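Galactose/lactose metabolism regulatory protein GAL80 (PDB 3BTV) represses the galactose and lactose metabolic genes of yeast by binding the activator GAL4 and blocking its transcriptional activation when no inducing sugar is present. Local coordinates at residues L44-S47 / S48-Q51; S374-D377 / F378-T382. The protein carries 1 engineered substitution. All blocks are in the same frame, centred on the assembly; numbering follows the deposited sequence.

Contact 1: L44-S47 / S48-Q51; sequences LQLS and SQFQ
The turn between helix 39-45 and strand 50-56 belongs to a beta-alpha-beta unit of the Rossmann fold, and Leu46 meets Gln49 and Phe50 across it. Leu46 is the first residue after the helix to leave helical backbone angles. Its carbonyl points into the turn. Phe50 N donates a hydrogen bond to Leu46 O at 3.0 Å, arriving nearly in line with the C=O bond, with an N-H...O angle of 144°. This bond closes the turn just where the strand begins.

The side chains pack beside it. Leu46 CB lies at the edge of the Phe50 ring, near its plane, 4.0 Å from CD1. The Gln49 chain bends at its second torsion (chi2 99°). The bend brings its amide back over Leu46, with NE2 3.7 Å from Leu46 CB and OE1 3.8 Å from Leu46 CD2. The two chains cross at a slant, and these amide-to-carbon contacts are van der Waals packing.

Strand 21-26 lies next to the start of strand 50-56, and Phe50 packs on its Ile21 and Val23. Helix 363-380 packs on one side of the turn: Leu46 touches Gln373, and the Phe50 ring meets Tyr372 edge-to-face.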
ATOM      1  N   LEU B  44     -22.114 -23.768  24.729  1.00 90.83           N
ATOM      2  CA  LEU B  44     -23.516 -24.059  24.997  1.00 87.99           C
ATOM      3  C   LEU B  44     -24.076 -24.985  23.924  1.00 82.54           C
ATOM      4  O   LEU B  44     -24.836 -25.910  24.212  1.00 91.91           O
ATOM      5  CB  LEU B  44     -24.318 -22.759  25.043  1.00 87.79           C
ATOM      6  CG  LEU B  44     -25.784 -22.848  25.465  1.00 93.83           C
ATOM      7  CD1 LEU B  44     -25.916 -23.561  26.803  1.00 81.99           C
ATOM      8  CD2 LEU B  44     -26.394 -21.458  25.531  1.00 93.18           C
ATOM      9  N   GLN B  45     -23.676 -24.732  22.686  1.00 66.47           N
ATOM     10  CA  GLN B  45     -24.178 -25.479  21.541  1.00 83.84           C
ATOM     11  C   GLN B  45     -23.539 -26.866  21.434  1.00 93.94           C
ATOM     12  O   GLN B  45     -24.161 -27.818  20.960  1.00 99.53           O
ATOM     13  CB  GLN B  45     -23.940 -24.679  20.262  1.00 71.81           C
ATOM     14  CG  GLN B  45     -24.910 -24.997  19.139  1.00 94.61           C
ATOM     15  CD  GLN B  45     -25.071 -23.838  18.179  1.00115.24           C
ATOM     16  OE1 GLN B  45     -24.432 -22.797  18.335  1.00124.62           O
ATOM     17  NE2 GLN B  45     -25.930 -24.007  17.182  1.00124.19           N
ATOM     18  N   LEU B  46     -22.293 -26.972  21.881  1.00 84.38           N
ATOM     19  CA  LEU B  46     -21.582 -28.244  21.871  1.00 72.21           C
ATOM     20  C   LEU B  46     -21.595 -28.855  23.267  1.00 76.31           C
ATOM     21  O   LEU B  46     -20.581 -29.364  23.754  1.00 72.78           O
ATOM     22  CB  LEU B  46     -20.152 -28.036  21.370  1.00 73.19           C
ATOM     23  CG  LEU B  46     -20.083 -27.328  20.012  1.00 66.65           C
ATOM     24  CD1 LEU B  46     -18.699 -26.743  19.731  1.00 57.87           C
ATOM     25  CD2 LEU B  46     -20.520 -28.265  18.889  1.00 83.15           C
ATOM     26  N   SER B  47     -22.763 -28.789  23.901  1.00 85.76           N
ATOM     27  CA  SER B  47     -22.971 -29.270  25.261  1.00 77.15           C
ATOM     28  C   SER B  47     -22.485 -30.699  25.447  1.00 85.96           C
ATOM     29  O   SER B  47     -22.137 -31.106  26.551  1.00 81.93           O
ATOM     30  CB  SER B  47     -24.458 -29.197  25.601  1.00 84.29           C
ATOM     31  OG  SER B  47     -25.225 -29.816  24.583  1.00 89.93           O
ATOM     32  N   SER B  48     -22.476 -31.462  24.360  1.00 89.09           N
ATOM     33  CA  SER B  48     -22.013 -32.841  24.409  1.00 90.81           C
ATOM     34  C   SER B  48     -20.503 -32.897  24.585  1.00103.42           C
ATOM     35  O   SER B  48     -19.997 -33.512  25.530  1.00113.91           O
ATOM     36  CB  SER B  48     -22.410 -33.576  23.131  1.00 88.48           C
ATOM     37  OG  SER B  48     -23.786 -33.390  22.852  1.00100.46           O
ATOM     38  N   GLN B  49     -19.791 -32.236  23.676  1.00 96.25           N
ATOM     39  CA  GLN B  49     -18.334 -32.291  23.641  1.00 87.56           C
ATOM     40  C   GLN B  49     -17.656 -31.491  24.750  1.00 82.71           C
ATOM     41  O   GLN B  49     -16.495 -31.741  25.069  1.00 80.18           O
ATOM     42  CB  GLN B  49     -17.810 -31.815  22.284  1.00 85.86           C
ATOM     43  CG  GLN B  49     -18.256 -32.649  21.101  1.00 78.59           C
ATOM     44  CD  GLN B  49     -19.430 -32.037  20.370  1.00 87.56           C
ATOM     45  OE1 GLN B  49     -19.403 -31.890  19.149  1.00 90.60           O
ATOM     46  NE2 GLN B  49     -20.467 -31.666  21.114  1.00 94.45           N
ATOM     47  N   PHE B  50     -18.371 -30.528  25.327  1.00 83.20           N
ATOM     48  CA  PHE B  50     -17.786 -29.664  26.348  1.00 80.84           C
ATOM     49  C   PHE B  50     -18.702 -29.452  27.544  1.00 80.54           C
ATOM     50  O   PHE B  50     -19.916 -29.312  27.396  1.00 88.82           O
ATOM     51  CB  PHE B  50     -17.431 -28.301  25.755  1.00 67.35           C
ATOM     52  CG  PHE B  50     -16.354 -28.347  24.704  1.00 63.42           C
ATOM     53  CD1 PHE B  50     -16.682 -28.321  23.355  1.00 63.82           C
ATOM     54  CD2 PHE B  50     -15.018 -28.394  25.063  1.00 68.05           C
ATOM     55  CE1 PHE B  50     -15.698 -28.354  22.380  1.00 56.09           C
ATOM     56  CE2 PHE B  50     -14.027 -28.424  24.099  1.00 56.93           C
ATOM     57  CZ  PHE B  50     -14.368 -28.402  22.754  1.00 71.25           C
ATOM     58  N   GLN B  51     -18.105 -29.409  28.729  1.00 81.43           N
ATOM     59  CA  GLN B  51     -18.830 -29.073  29.943  1.00 75.67           C
ATOM     60  C   GLN B  51     -17.982 -28.202  30.865  1.00 82.50           C
ATOM     61  O   GLN B  51     -16.819 -28.508  31.126  1.00 87.05           O
ATOM     62  CB  GLN B  51     -19.273 -30.342  30.676  1.00 87.82           C
ATOM     63  CG  GLN B  51     -20.622 -30.881  30.227  1.00 92.73           C
ATOM     64  CD  GLN B  51     -21.732 -29.859  30.378  1.00103.49           C
ATOM     65  OE1 GLN B  51     -21.985 -29.060  29.477  1.00123.41           O
ATOM     66  NE2 GLN B  51     -22.405 -29.882  31.524  1.00102.79           N
TER

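Contact 2: S374-D377 / F378-T382; sequences SISD and FHFNT
Asp377 and Thr382 meet at the C-terminal end of helix 363-380, which closes in a Schellman motif. Asn381 is the C-prime residue and has positive phi (53°). Thr382 N donates a hydrogen bond to Asp377 O at 3.1 Å, in the carbonyl plane and on a lone pair. Asn381 N makes a weak hydrogen bond to Phe378 O. The positive phi of Asn381 turns the chain, and Thr382 comes back beside Asp377.

The preceding turn keeps the helical pattern. His379 N donates a hydrogen bond to Ile375 O at 2.7 Å, and Phe378 N donates one to Ser374 O.

The Phe380 side chain runs back along the last turn. Its CB lies 3.3 Å from Ser376 O. CG sits beside the same oxygen. CD1 approaches both Ser376 O and Ser376 CB, at 3.8 Å from the latter. CE1 is 3.9 Å from Ser376 CB. CG stands anti to the carbonyl carbon (chi1 -68°), which directs the ring back along Ser376. His379 CD2 lies over the centre of one face of the Phe380 ring, 3.3 Å above its plane. Beyond the helix, Phe380 touches Ile21 and Gln49. His379 also touches Ile21, and its ND1 is hydrogen-bonded to Tyr121 OH.

Phe378 turns another way. Ile375 O lies in the plane of its ring, at the edge, and the Phe378 and Phe392 rings meet edge-to-face. At the helix end, the Asp377 and Thr382 side chains pass at a slant. Thr382 OG1 gives Asp377 OD1 a weak hydrogen bond of 3.1 Å.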
ATOM      1  N   SER B 374     -13.402 -27.519  15.855  1.00 57.04           N
ATOM      2  CA  SER B 374     -12.185 -28.128  15.335  1.00 52.07           C
ATOM      3  C   SER B 374     -11.382 -28.782  16.463  1.00 65.89           C
ATOM      4  O   SER B 374     -10.623 -29.728  16.236  1.00 75.12           O
ATOM      5  CB  SER B 374     -11.340 -27.103  14.560  1.00 61.03           C
ATOM      6  OG  SER B 374     -10.493 -26.359  15.419  1.00 66.10           O
ATOM      7  N   ILE B 375     -11.572 -28.291  17.682  1.00 59.55           N
ATOM      8  CA  ILE B 375     -10.882 -28.851  18.835  1.00 67.49           C
ATOM      9  C   ILE B 375     -11.412 -30.245  19.186  1.00 85.70           C
ATOM     10  O   ILE B 375     -10.651 -31.212  19.229  1.00 87.52           O
ATOM     11  CB  ILE B 375     -10.988 -27.931  20.060  1.00 52.46           C
ATOM     12  CG1 ILE B 375     -10.199 -26.643  19.824  1.00 59.59           C
ATOM     13  CG2 ILE B 375     -10.464 -28.644  21.308  1.00 66.01           C
ATOM     14  CD1 ILE B 375     -10.219 -25.677  20.997  1.00 68.70           C
ATOM     15  N   SER B 376     -12.716 -30.349  19.423  1.00 76.57           N
ATOM     16  CA  SER B 376     -13.317 -31.630  19.776  1.00 81.20           C
ATOM     17  C   SER B 376     -13.134 -32.664  18.667  1.00 85.50           C
ATOM     18  O   SER B 376     -12.909 -33.836  18.942  1.00100.87           O
ATOM     19  CB  SER B 376     -14.800 -31.467  20.112  1.00 72.44           C
ATOM     20  OG  SER B 376     -15.579 -31.328  18.944  1.00 79.96           O
ATOM     21  N   ASP B 377     -13.227 -32.225  17.418  1.00 70.37           N
ATOM     22  CA  ASP B 377     -13.037 -33.123  16.287  1.00 79.36           C
ATOM     23  C   ASP B 377     -11.642 -33.722  16.297  1.00 86.69           C
ATOM     24  O   ASP B 377     -11.450 -34.881  15.938  1.00 86.69           O
ATOM     25  CB  ASP B 377     -13.285 -32.389  14.976  1.00 85.87           C
ATOM     26  CG  ASP B 377     -14.751 -32.125  14.736  1.00101.54           C
ATOM     27  OD1 ASP B 377     -15.552 -32.340  15.671  1.00111.92           O
ATOM     28  OD2 ASP B 377     -15.103 -31.707  13.616  1.00 89.83           O
ATOM     29  N   PHE B 378     -10.667 -32.916  16.690  1.00 76.01           N
ATOM     30  CA  PHE B 378      -9.328 -33.419  16.928  1.00 66.84           C
ATOM     31  C   PHE B 378      -9.388 -34.353  18.121  1.00 75.87           C
ATOM     32  O   PHE B 378      -8.849 -35.459  18.098  1.00 75.60           O
ATOM     33  CB  PHE B 378      -8.376 -32.261  17.227  1.00 77.48           C
ATOM     34  CG  PHE B 378      -7.087 -32.676  17.899  1.00 78.53           C
ATOM     35  CD1 PHE B 378      -6.115 -33.385  17.203  1.00 77.87           C
ATOM     36  CD2 PHE B 378      -6.836 -32.328  19.219  1.00 65.38           C
ATOM     37  CE1 PHE B 378      -4.924 -33.759  17.819  1.00 75.84           C
ATOM     38  CE2 PHE B 378      -5.644 -32.696  19.840  1.00 72.96           C
ATOM     39  CZ  PHE B 378      -4.690 -33.413  19.137  1.00 72.77           C
ATOM     40  N   HIS B 379     -10.069 -33.894  19.162  1.00 65.89           N
ATOM     41  CA  HIS B 379     -10.090 -34.589  20.436  1.00 76.58           C
ATOM     42  C   HIS B 379     -10.833 -35.914  20.381  1.00 82.54           C
ATOM     43  O   HIS B 379     -10.484 -36.850  21.086  1.00 68.23           O
ATOM     44  CB  HIS B 379     -10.729 -33.710  21.498  1.00 77.19           C
ATOM     45  CG  HIS B 379     -10.883 -34.391  22.817  1.00 76.41           C
ATOM     46  ND1 HIS B 379      -9.815 -34.657  23.645  1.00 83.40           N
ATOM     47  CD2 HIS B 379     -11.981 -34.867  23.451  1.00 85.41           C
ATOM     48  CE1 HIS B 379     -10.248 -35.262  24.737  1.00 85.24           C
ATOM     49  NE2 HIS B 379     -11.559 -35.399  24.645  1.00 70.80           N
ATOM     50  N   PHE B 380     -11.864 -35.980  19.549  1.00 92.42           N
ATOM     51  CA  PHE B 380     -12.690 -37.172  19.443  1.00 85.61           C
ATOM     52  C   PHE B 380     -12.444 -37.882  18.121  1.00 90.53           C
ATOM     53  O   PHE B 380     -13.064 -38.904  17.830  1.00 96.28           O
ATOM     54  CB  PHE B 380     -14.168 -36.808  19.561  1.00 83.51           C
ATOM     55  CG  PHE B 380     -14.568 -36.331  20.927  1.00 83.51           C
ATOM     56  CD1 PHE B 380     -15.130 -35.081  21.099  1.00 70.10           C
ATOM     57  CD2 PHE B 380     -14.387 -37.137  22.038  1.00 88.24           C
ATOM     58  CE1 PHE B 380     -15.503 -34.644  22.349  1.00 72.81           C
ATOM     59  CE2 PHE B 380     -14.756 -36.704  23.293  1.00 84.94           C
ATOM     60  CZ  PHE B 380     -15.314 -35.454  23.449  1.00 87.75           C
ATOM     61  N   ASN B 381     -11.544 -37.328  17.319  1.00 90.12           N
ATOM     62  CA  ASN B 381     -11.193 -37.935  16.046  1.00 92.61           C
ATOM     63  C   ASN B 381     -12.439 -38.208  15.207  1.00 96.12           C
ATOM     64  O   ASN B 381     -12.687 -39.343  14.806  1.00 95.57           O
ATOM     65  CB  ASN B 381     -10.424 -39.234  16.290  1.00 85.96           C
ATOM     66  CG  ASN B 381      -9.496 -39.582  15.150  1.00100.14           C
ATOM     67  OD1 ASN B 381      -9.662 -39.101  14.027  1.00 94.46           O
ATOM     68  ND2 ASN B 381      -8.508 -40.423  15.432  1.00107.59           N
ATOM     69  N   THR B 382     -13.220 -37.163  14.950  1.00 88.31           N
ATOM     70  CA  THR B 382     -14.470 -37.293  14.205  1.00 98.75           C
ATOM     71  C   THR B 382     -14.220 -37.692  12.750  1.00109.40           C
ATOM     72  O   THR B 382     -15.120 -38.176  12.061  1.00106.95           O
ATOM     73  CB  THR B 382     -15.290 -35.988  14.246  1.00100.50           C
ATOM     74  OG1 THR B 382     -15.175 -35.388  15.541  1.00107.47           O
ATOM     75  CG2 THR B 382     -16.758 -36.264  13.940  1.00 84.51           C
TER

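In the fold
Contact 1 comes first along the chain, within the Rossmann fold. Contact 2 follows more than 300 residues later, at the end of helix 363-380. Their centres are only 13 Å apart, on the same side of the chain's centre, and the two pack directly. Gln49 CG lies 3.6 Å from Phe380 CE1, and Phe50 CE1 lies 4.0 Å from Ser376 CB. Strand 21-26 is a shared neighbour: Ile21 touches Phe50, His379 and Phe380. A late helix therefore packs where strands 21-26 and 50-56 of the parallel sheet begin. This joins distant parts of the chain largely by side-chain packing, with the His379-Tyr121 hydrogen bond beside it.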